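Local coordinates for type III secretion system effector protein ExoU (Pseudomonas fluorescens, PDB 4QMK), which is a secreted patatin-like phospholipase toxin that probably cleaves host membrane lipids and is probably held at the plasma membrane by binding phosphatidylinositol 4,5-bisphosphate, at residues A[92-95]-A[96-99]; A[115-118]-A[119-123]; A[420-423]-A[424-428]; A[231-234]-A[235-239]. One frame throughout, in Å; residues are numbered along the deposited sequence. Where two conformers were deposited one is given.

Interaction 1 of 4, residues A[92-95]-A[96-99]; sequences DKLK and GVKV
Leu94 turns CG away from its own N (chi1 -179°), and Val97 does the same with CG1, which leaves Val97 CG2 on the side facing back along the chain. These torsions bring Leu94 CD1 to 4.0 Å from Val97 CG2 across a type I beta turn running from Leu94 to Val97. The turn lies in the loop between helix 81-90 and strand 99-103, the helix-to-strand return of a beta-alpha-beta unit in the patatin-like domain; the helix itself ends in a Schellman motif with Asp92 at positive phi. Lys95 and Gly96 fill the corner, and Lys95 is bent along its chain on the exposed side. One backbone bond closes the turn, Val97 N to Leu94 O at 3.1 Å. Its N-H points fairly straight at the oxygen (153°), yet the nitrogen stands well above the carbonyl plane. Val97 is buried, with Leu69 of strand 68-72 against it, while Lys93 sends its ammonium away to a salt bridge with Glu430. Lys241 NZ donates a hydrogen bond to Val97 O and weak ones to Leu94 O and Lys95 O. Val97 CG2 also lies 3.6 Å from Lys93 O, one residue before the turn.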
loop_
_atom_site.group_PDB
_atom_site.type_symbol
_atom_site.label_atom_id
_atom_site.label_comp_id
_atom_site.label_asym_id
_atom_site.label_seq_id
_atom_site.Cartn_x
_atom_site.Cartn_y
_atom_site.Cartn_z
ATOM N N ASP A 92 -0.898 16.057 -35.471
ATOM C CA ASP A 92 0.196 16.142 -34.494
ATOM C C ASP A 92 -0.274 16.668 -33.138
ATOM O O ASP A 92 0.481 17.348 -32.412
ATOM C CB ASP A 92 1.346 17.010 -35.028
ATOM C CG ASP A 92 2.314 16.239 -35.895
ATOM O OD1 ASP A 92 2.246 14.983 -35.966
ATOM O OD2 ASP A 92 3.189 16.890 -36.500
ATOM N N LYS A 93 -1.511 16.355 -32.776
ATOM C CA LYS A 93 -1.998 16.813 -31.490
ATOM C C LYS A 93 -2.101 15.718 -30.455
ATOM O O LYS A 93 -2.473 15.970 -29.332
ATOM C CB LYS A 93 -3.254 17.697 -31.657
ATOM C CG LYS A 93 -2.847 19.136 -31.966
ATOM C CD LYS A 93 -3.962 20.169 -32.126
ATOM C CE LYS A 93 -4.254 20.506 -33.576
ATOM N NZ LYS A 93 -5.229 21.631 -33.743
ATOM N N LEU A 94 -1.708 14.502 -30.800
ATOM C CA LEU A 94 -1.734 13.389 -29.825
ATOM C C LEU A 94 -0.545 13.442 -28.868
ATOM O O LEU A 94 -0.636 13.070 -27.690
ATOM C CB LEU A 94 -1.788 12.044 -30.542
ATOM C CG LEU A 94 -1.838 10.839 -29.597
ATOM C CD1 LEU A 94 -2.936 10.960 -28.522
ATOM C CD2 LEU A 94 -2.034 9.555 -30.384
ATOM N N LYS A 95 0.589 13.828 -29.414
ATOM C CA LYS A 95 1.801 13.946 -28.645
ATOM C C LYS A 95 1.554 14.732 -27.364
ATOM O O LYS A 95 1.906 14.296 -26.309
ATOM C CB LYS A 95 2.806 14.706 -29.487
ATOM C CG LYS A 95 4.237 14.680 -29.008
ATOM C CD LYS A 95 4.961 13.417 -29.478
ATOM C CE LYS A 95 6.391 13.725 -29.940
ATOM N NZ LYS A 95 7.146 14.609 -29.012
ATOM N N GLY A 96 0.969 15.904 -27.488
ATOM C CA GLY A 96 0.805 16.795 -26.377
ATOM C C GLY A 96 -0.322 16.471 -25.419
ATOM O O GLY A 96 -0.565 17.243 -24.481
ATOM N N VAL A 97 -1.058 15.381 -25.671
ATOM C CA VAL A 97 -2.023 14.921 -24.725
ATOM C C VAL A 97 -1.202 14.414 -23.544
ATOM O O VAL A 97 -0.250 13.739 -23.728
ATOM C CB VAL A 97 -2.909 13.779 -25.294
ATOM C CG1 VAL A 97 -3.740 13.184 -24.191
ATOM C CG2 VAL A 97 -3.823 14.290 -26.399
ATOM N N LYS A 98 -1.588 14.747 -22.329
ATOM C CA LYS A 98 -0.841 14.332 -21.133
ATOM C C LYS A 98 -1.548 13.289 -20.273
ATOM O O LYS A 98 -0.920 12.537 -19.570
ATOM C CB LYS A 98 -0.636 15.535 -20.230
ATOM C CG LYS A 98 0.081 16.688 -20.854
ATOM C CD LYS A 98 1.492 16.294 -21.269
ATOM C CE LYS A 98 2.263 17.531 -21.699
ATOM N NZ LYS A 98 3.618 17.163 -22.128
ATOM N N VAL A 99 -2.863 13.326 -20.264
ATOM C CA VAL A 99 -3.620 12.495 -19.393
ATOM C C VAL A 99 -4.796 11.993 -20.187
ATOM O O VAL A 99 -5.447 12.758 -20.928
ATOM C CB VAL A 99 -4.195 13.324 -18.248
ATOM C CG1 VAL A 99 -4.773 12.433 -17.175
ATOM C CG2 VAL A 99 -3.140 14.217 -17.656
#

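Interaction 2 of 4, residues A[115-118]-A[119-123]; sequences SGMD and AKAFT
Asp118 and Ala121 meet where the chain enters helix 119-127. Asp118 CB sits beside the next peptide, near Ala119 N. CG is turned between the backbone N and the carbonyl carbon (chi1 76°), a rotation that folds the carboxylate back over the first turn of the helix. From there OD1 takes the N-H of Ala121 in a nearly straight bond, 2.8 Å from Asp118 OD1 to Ala121 N with an angle of 169° at the hydrogen. The N-H arrives almost head-on to the C-OD1 bond. Asp118 OD1 also lies 3.4 Å from Ala121 CB, so the methyl of the residue it caps packs beside it.

The main chain of Asp118 adds the first helical bond, Phe122 N to Asp118 O at 2.9 Å. On the buried side, Met117 runs out to a bend at its last torsion, and this brings CE against the backbone and CB atoms of Ala121 and Phe122. Met117 CE comes to 3.8 Å from Ala121 CB and 3.9 Å from Phe122 CB, and it lies at the edge of the Phe122 ring, near its plane. Phe122 itself reaches Pro82 of helix 81-90 and Cys109 and Leu113 of helix 107-114. Glu89 of helix 81-90 accepts from Ala119 N, so a second carboxylate serves this helix start.

Just upstream, Gly116 closes helix 107-114 with a Schellman motif. The chain thus leaves one helix and starts the next within a few residues, and the Asp118 carboxylate on Ala121 N is the classic N-cap of a helix.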
loop_
_atom_site.group_PDB
_atom_site.type_symbol
_atom_site.label_atom_id
_atom_site.label_comp_id
_atom_site.label_asym_id
_atom_site.label_seq_id
_atom_site.Cartn_x
_atom_site.Cartn_y
_atom_site.Cartn_z
ATOM N N SER A 115 -1.163 3.816 -22.794
ATOM C CA SER A 115 -0.029 2.931 -22.951
ATOM C C SER A 115 0.788 3.232 -24.173
ATOM O O SER A 115 1.830 2.599 -24.418
ATOM C CB SER A 115 -0.504 1.476 -23.060
ATOM O OG SER A 115 -1.031 1.054 -21.819
ATOM N N GLY A 116 0.315 4.150 -24.980
ATOM C CA GLY A 116 1.091 4.583 -26.129
ATOM C C GLY A 116 0.757 3.895 -27.429
ATOM O O GLY A 116 1.544 3.943 -28.322
ATOM N N MET A 117 -0.412 3.279 -27.546
ATOM C CA MET A 117 -0.809 2.706 -28.812
ATOM C C MET A 117 -1.081 3.822 -29.793
ATOM O O MET A 117 -1.850 4.718 -29.488
ATOM C CB MET A 117 -2.071 1.805 -28.684
ATOM C CG MET A 117 -1.791 0.452 -28.072
ATOM S SD MET A 117 -3.124 -0.773 -28.230
ATOM C CE MET A 117 -3.646 -0.496 -29.902
ATOM N N ASP A 118 -0.518 3.720 -30.999
ATOM C CA ASP A 118 -0.771 4.672 -32.081
ATOM C C ASP A 118 -2.126 4.389 -32.780
ATOM O O ASP A 118 -2.788 3.382 -32.535
ATOM C CB ASP A 118 0.417 4.739 -33.079
ATOM C CG ASP A 118 0.506 3.529 -34.060
ATOM O OD1 ASP A 118 -0.423 2.698 -34.226
ATOM O OD2 ASP A 118 1.573 3.426 -34.715
ATOM N N ALA A 119 -2.505 5.272 -33.681
ATOM C CA ALA A 119 -3.803 5.206 -34.302
ATOM C C ALA A 119 -4.037 3.915 -35.053
ATOM O O ALA A 119 -5.104 3.296 -34.959
ATOM C CB ALA A 119 -3.992 6.410 -35.222
ATOM N N LYS A 120 -3.039 3.510 -35.805
ATOM C CA LYS A 120 -3.151 2.346 -36.641
ATOM C C LYS A 120 -3.316 1.064 -35.813
ATOM O O LYS A 120 -4.267 0.319 -36.016
ATOM C CB LYS A 120 -1.952 2.367 -37.564
ATOM C CG LYS A 120 -1.704 3.829 -37.979
ATOM C CD LYS A 120 -1.374 4.006 -39.456
ATOM C CE LYS A 120 -1.376 5.477 -39.850
ATOM N NZ LYS A 120 -1.037 5.645 -41.283
ATOM N N ALA A 121 -2.416 0.843 -34.856
ATOM C CA ALA A 121 -2.503 -0.311 -33.959
ATOM C C ALA A 121 -3.859 -0.305 -33.271
ATOM O O ALA A 121 -4.584 -1.302 -33.289
ATOM C CB ALA A 121 -1.390 -0.241 -32.928
ATOM N N PHE A 122 -4.211 0.856 -32.713
ATOM C CA PHE A 122 -5.499 1.040 -32.064
ATOM C C PHE A 122 -6.712 0.747 -32.969
ATOM O O PHE A 122 -7.707 0.206 -32.511
ATOM C CB PHE A 122 -5.620 2.460 -31.447
ATOM C CG PHE A 122 -6.874 2.641 -30.648
ATOM C CD1 PHE A 122 -6.986 2.078 -29.417
ATOM C CD2 PHE A 122 -7.953 3.309 -31.171
ATOM C CE1 PHE A 122 -8.154 2.189 -28.685
ATOM C CE2 PHE A 122 -9.119 3.470 -30.446
ATOM C CZ PHE A 122 -9.229 2.901 -29.192
ATOM N N THR A 123 -6.656 1.159 -34.217
ATOM C CA THR A 123 -7.758 0.887 -35.149
ATOM C C THR A 123 -7.886 -0.610 -35.424
ATOM O O THR A 123 -8.975 -1.181 -35.397
ATOM C CB THR A 123 -7.537 1.590 -36.503
ATOM O OG1 THR A 123 -7.116 2.953 -36.269
ATOM C CG2 THR A 123 -8.795 1.552 -37.320
#

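Interaction 3 of 4, residues A[420-423]-A[424-428]; sequences QTVS and GHLQQ
Gly424 opens the second half of this run by giving its N-H to Gln420 O, with 2.8 Å between Gly424 N and Gln420 O. His425 follows, its N bonded to Thr421 O at 2.8 Å. Its CG swings away from the backbone N (chi1 179°), carrying the imidazole out to where NE2 hydrogen-bonds Glu380 O. At Leu426 the contact becomes apolar as well as polar. Its N bonds Val422 O at 2.7 Å, and its CD1 lies 3.9 Å from Val422 CG1, the two side chains running side by side and pointing the same way. This is the i to i+4 ridge of an alpha-helix, here helix 408-431. The Val422 end of the ridge packs on Met84 and Ala87 of helix 81-90 and on Leu385 of strand 382-389, while Leu426 reaches Pro66 and Lys93. Gln427 comes next, its N bonded to Ser423 O at 3.0 Å. A chi1 of -76° keeps Gln427 CG beside the backbone N, 3.3 Å from that same Ser423 O; beyond it the chain bends at chi2 on the exposed side of the helix.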
loop_
_atom_site.group_PDB
_atom_site.type_symbol
_atom_site.label_atom_id
_atom_site.label_comp_id
_atom_site.label_asym_id
_atom_site.label_seq_id
_atom_site.Cartn_x
_atom_site.Cartn_y
_atom_site.Cartn_z
ATOM N N GLN A 420 -13.564 12.923 -39.206
ATOM C CA GLN A 420 -13.940 14.211 -39.731
ATOM C C GLN A 420 -14.458 15.177 -38.661
ATOM O O GLN A 420 -14.089 16.333 -38.672
ATOM C CB GLN A 420 -15.003 14.057 -40.778
ATOM C CG GLN A 420 -14.501 13.488 -42.061
ATOM C CD GLN A 420 -15.595 13.412 -43.088
ATOM O OE1 GLN A 420 -16.801 13.476 -42.756
ATOM N NE2 GLN A 420 -15.193 13.266 -44.349
ATOM N N THR A 421 -15.298 14.686 -37.751
ATOM C CA THR A 421 -15.944 15.505 -36.778
ATOM C C THR A 421 -14.895 16.108 -35.849
ATOM O O THR A 421 -14.849 17.305 -35.631
ATOM C CB THR A 421 -16.977 14.682 -35.989
ATOM O OG1 THR A 421 -18.022 14.262 -36.865
ATOM C CG2 THR A 421 -17.623 15.507 -34.905
ATOM N N VAL A 422 -14.020 15.264 -35.364
ATOM C CA VAL A 422 -12.978 15.670 -34.483
ATOM C C VAL A 422 -11.993 16.632 -35.160
ATOM O O VAL A 422 -11.606 17.663 -34.538
ATOM C CB VAL A 422 -12.260 14.463 -33.948
ATOM C CG1 VAL A 422 -10.991 14.846 -33.229
ATOM C CG2 VAL A 422 -13.196 13.694 -33.033
ATOM N N SER A 423 -11.578 16.315 -36.397
ATOM C CA SER A 423 -10.743 17.235 -37.176
ATOM C C SER A 423 -11.453 18.580 -37.251
ATOM O O SER A 423 -10.828 19.622 -37.075
ATOM C CB SER A 423 -10.507 16.738 -38.623
ATOM O OG SER A 423 -9.443 15.813 -38.697
ATOM N N GLY A 424 -12.762 18.552 -37.511
ATOM C CA GLY A 424 -13.541 19.793 -37.604
ATOM C C GLY A 424 -13.508 20.528 -36.278
ATOM O O GLY A 424 -13.316 21.726 -36.218
ATOM N N HIS A 425 -13.618 19.772 -35.198
ATOM C CA HIS A 425 -13.640 20.358 -33.926
ATOM C C HIS A 425 -12.265 20.977 -33.593
ATOM O O HIS A 425 -12.176 22.083 -33.098
ATOM C CB HIS A 425 -14.033 19.319 -32.908
ATOM C CG HIS A 425 -14.055 19.846 -31.521
ATOM N ND1 HIS A 425 -12.968 19.778 -30.691
ATOM C CD2 HIS A 425 -15.016 20.490 -30.829
ATOM C CE1 HIS A 425 -13.262 20.342 -29.534
ATOM N NE2 HIS A 425 -14.492 20.800 -29.604
ATOM N N LEU A 426 -11.188 20.272 -33.902
ATOM C CA LEU A 426 -9.835 20.755 -33.565
ATOM C C LEU A 426 -9.517 21.997 -34.338
ATOM O O LEU A 426 -8.878 22.889 -33.809
ATOM C CB LEU A 426 -8.797 19.667 -33.852
ATOM C CG LEU A 426 -8.951 18.414 -32.978
ATOM C CD1 LEU A 426 -7.976 17.357 -33.355
ATOM C CD2 LEU A 426 -8.755 18.783 -31.502
ATOM N N GLN A 427 -10.021 22.085 -35.567
ATOM C CA GLN A 427 -9.794 23.246 -36.405
ATOM C C GLN A 427 -10.537 24.453 -35.859
ATOM O O GLN A 427 -9.955 25.515 -35.703
ATOM C CB GLN A 427 -10.213 22.958 -37.844
ATOM C CG GLN A 427 -9.258 22.075 -38.662
ATOM C CD GLN A 427 -7.947 22.775 -39.038
ATOM O OE1 GLN A 427 -7.055 22.965 -38.199
ATOM N NE2 GLN A 427 -7.832 23.176 -40.308
ATOM N N GLN A 428 -11.811 24.285 -35.530
ATOM C CA GLN A 428 -12.656 25.354 -34.976
ATOM C C GLN A 428 -12.060 25.892 -33.701
ATOM O O GLN A 428 -12.097 27.104 -33.421
ATOM C CB GLN A 428 -14.057 24.812 -34.703
ATOM C CG GLN A 428 -15.002 25.777 -33.993
ATOM C CD GLN A 428 -15.306 26.978 -34.870
ATOM O OE1 GLN A 428 -15.549 26.817 -36.069
ATOM N NE2 GLN A 428 -15.262 28.188 -34.298
#

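Interaction 4 of 4, residues A[231-234]-A[235-239]; sequences EVLS and RHIPA
This is a local contact near the C-terminal end of helix 227-236, partly buried, in which an arginine lies back along the preceding turn where the helical bonding is weak. Arg235 carries most of the contact. With CG beside the backbone N (chi1 -61°) and the chain extended from CG to NE, the guanidinium reaches back over Val232. The alpha carbon of that valine sits over the centre of one guanidinium face, 3.8 Å above the plane, and Val232 CG2 touches the same group, 3.4 Å from Arg235 NH2.

Beyond the valine, Arg235 NH2 forms a salt bridge with Glu231 OE1 at a rather long 3.5 Å; carboxylate and guanidinium planes are 33° apart. The stronger partner is Glu211 of helix 210-221, which pairs with Arg235 NH1 and also accepts from His236 NE2. Two acidic residues thus share the arginine, and Glu211 ties this helix end to its neighbour. Ser234 turns OG back to its own helix, 2.7 Å from Glu231 O.

The backbone shows how the helix runs out. Arg235 N bonds Val232 O at 3.2 Å, a three-residue step. Leu233 O accepts twice, from His236 N at 3.1 Å and from Ile237 N at 2.9 Å. Inward, Leu233 and Ile237 face helix 183-201, on Ile196 and Ile200. The mixed i to i+3 and i to i+4 bonds that meet on Leu233 O, just ahead of Pro238 and the loop, are common at the C-terminal end of an alpha-helix.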
loop_
_atom_site.group_PDB
_atom_site.type_symbol
_atom_site.label_atom_id
_atom_site.label_comp_id
_atom_site.label_asym_id
_atom_site.label_seq_id
_atom_site.Cartn_x
_atom_site.Cartn_y
_atom_site.Cartn_z
ATOM N N GLU A 231 2.377 7.142 -14.779
ATOM C CA GLU A 231 2.817 8.471 -14.341
ATOM C C GLU A 231 4.338 8.664 -14.500
ATOM O O GLU A 231 4.785 9.649 -15.073
ATOM C CB GLU A 231 2.436 8.693 -12.882
ATOM C CG GLU A 231 3.050 9.918 -12.216
ATOM C CD GLU A 231 3.014 9.784 -10.693
ATOM O OE1 GLU A 231 3.840 9.009 -10.143
ATOM O OE2 GLU A 231 2.167 10.450 -10.042
ATOM N N VAL A 232 5.109 7.734 -13.957
ATOM C CA VAL A 232 6.576 7.759 -14.036
ATOM C C VAL A 232 7.092 7.734 -15.476
ATOM O O VAL A 232 7.928 8.564 -15.882
ATOM C CB VAL A 232 7.177 6.564 -13.289
ATOM C CG1 VAL A 232 8.643 6.413 -13.628
ATOM C CG2 VAL A 232 6.994 6.734 -11.777
ATOM N N LEU A 233 6.551 6.810 -16.255
ATOM C CA LEU A 233 6.925 6.683 -17.631
ATOM C C LEU A 233 6.603 7.921 -18.456
ATOM O O LEU A 233 7.367 8.264 -19.364
ATOM C CB LEU A 233 6.197 5.497 -18.228
ATOM C CG LEU A 233 6.679 4.137 -17.807
ATOM C CD1 LEU A 233 5.837 3.069 -18.488
ATOM C CD2 LEU A 233 8.136 3.983 -18.177
ATOM N N SER A 234 5.457 8.564 -18.180
ATOM C CA SER A 234 5.044 9.781 -18.930
ATOM C C SER A 234 6.042 10.941 -18.788
ATOM O O SER A 234 6.174 11.758 -19.686
ATOM C CB SER A 234 3.632 10.262 -18.529
ATOM O OG SER A 234 3.608 10.869 -17.230
ATOM N N ARG A 235 6.763 10.993 -17.677
ATOM C CA ARG A 235 7.762 12.048 -17.489
ATOM C C ARG A 235 8.910 11.952 -18.492
ATOM O O ARG A 235 9.524 12.958 -18.789
ATOM C CB ARG A 235 8.393 11.985 -16.095
ATOM C CG ARG A 235 7.458 12.158 -14.916
ATOM C CD ARG A 235 8.279 11.728 -13.715
ATOM N NE ARG A 235 7.494 11.247 -12.593
ATOM C CZ ARG A 235 7.954 10.390 -11.677
ATOM N NH1 ARG A 235 9.193 9.902 -11.766
ATOM N NH2 ARG A 235 7.158 9.994 -10.683
ATOM N N HIS A 236 9.220 10.751 -18.962
ATOM C CA HIS A 236 10.372 10.541 -19.837
ATOM C C HIS A 236 10.025 10.139 -21.245
ATOM O O HIS A 236 10.901 10.139 -22.108
ATOM C CB HIS A 236 11.310 9.460 -19.241
ATOM C CG HIS A 236 11.656 9.694 -17.797
ATOM N ND1 HIS A 236 12.689 10.517 -17.405
ATOM C CD2 HIS A 236 11.076 9.250 -16.653
ATOM C CE1 HIS A 236 12.733 10.567 -16.085
ATOM N NE2 HIS A 236 11.767 9.809 -15.602
ATOM N N ILE A 237 8.771 9.723 -21.454
ATOM C CA ILE A 237 8.285 9.228 -22.750
ATOM C C ILE A 237 6.941 9.900 -23.031
ATOM O O ILE A 237 5.910 9.520 -22.455
ATOM C CB ILE A 237 8.102 7.697 -22.748
ATOM C CG1 ILE A 237 9.371 7.032 -22.232
ATOM C CG2 ILE A 237 7.779 7.190 -24.147
ATOM C CD1 ILE A 237 9.291 5.529 -22.123
ATOM N N PRO A 238 6.952 10.921 -23.897
ATOM C CA PRO A 238 5.768 11.674 -24.247
ATOM C C PRO A 238 4.613 10.853 -24.805
ATOM O O PRO A 238 3.484 11.254 -24.619
ATOM C CB PRO A 238 6.266 12.649 -25.301
ATOM C CG PRO A 238 7.728 12.764 -25.058
ATOM C CD PRO A 238 8.153 11.421 -24.589
ATOM N N ALA A 239 4.868 9.717 -25.456
ATOM C CA ALA A 239 3.787 8.910 -26.004
ATOM C C ALA A 239 2.958 8.163 -24.920
ATOM O O ALA A 239 1.822 7.800 -25.169
ATOM C CB ALA A 239 4.330 7.907 -27.012
#

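Interaction 1 is a surface contact; interactions 2, 3 and 4 are partly buried. Helix 81-90 is common ground: interaction 1 follows its end, interaction 2 packs on it through Phe122, and interaction 3 covers it from helix 408-431. Interactions 1 and 3 meet where Lys93 NZ comes 3.9 Å from Leu426 O; interactions 1 and 4 meet at Lys95 and Pro238, and Lys241 bonds to carbonyls of both. Interactions 3 and 4 lie farthest apart, their centres about 27 Å from each other. Chemistry follows position: a backbone turn in a loop, a carboxylate cap at a helix start, regular bonding mid-helix, and a charged pair with a twice-used carbonyl at a helix end.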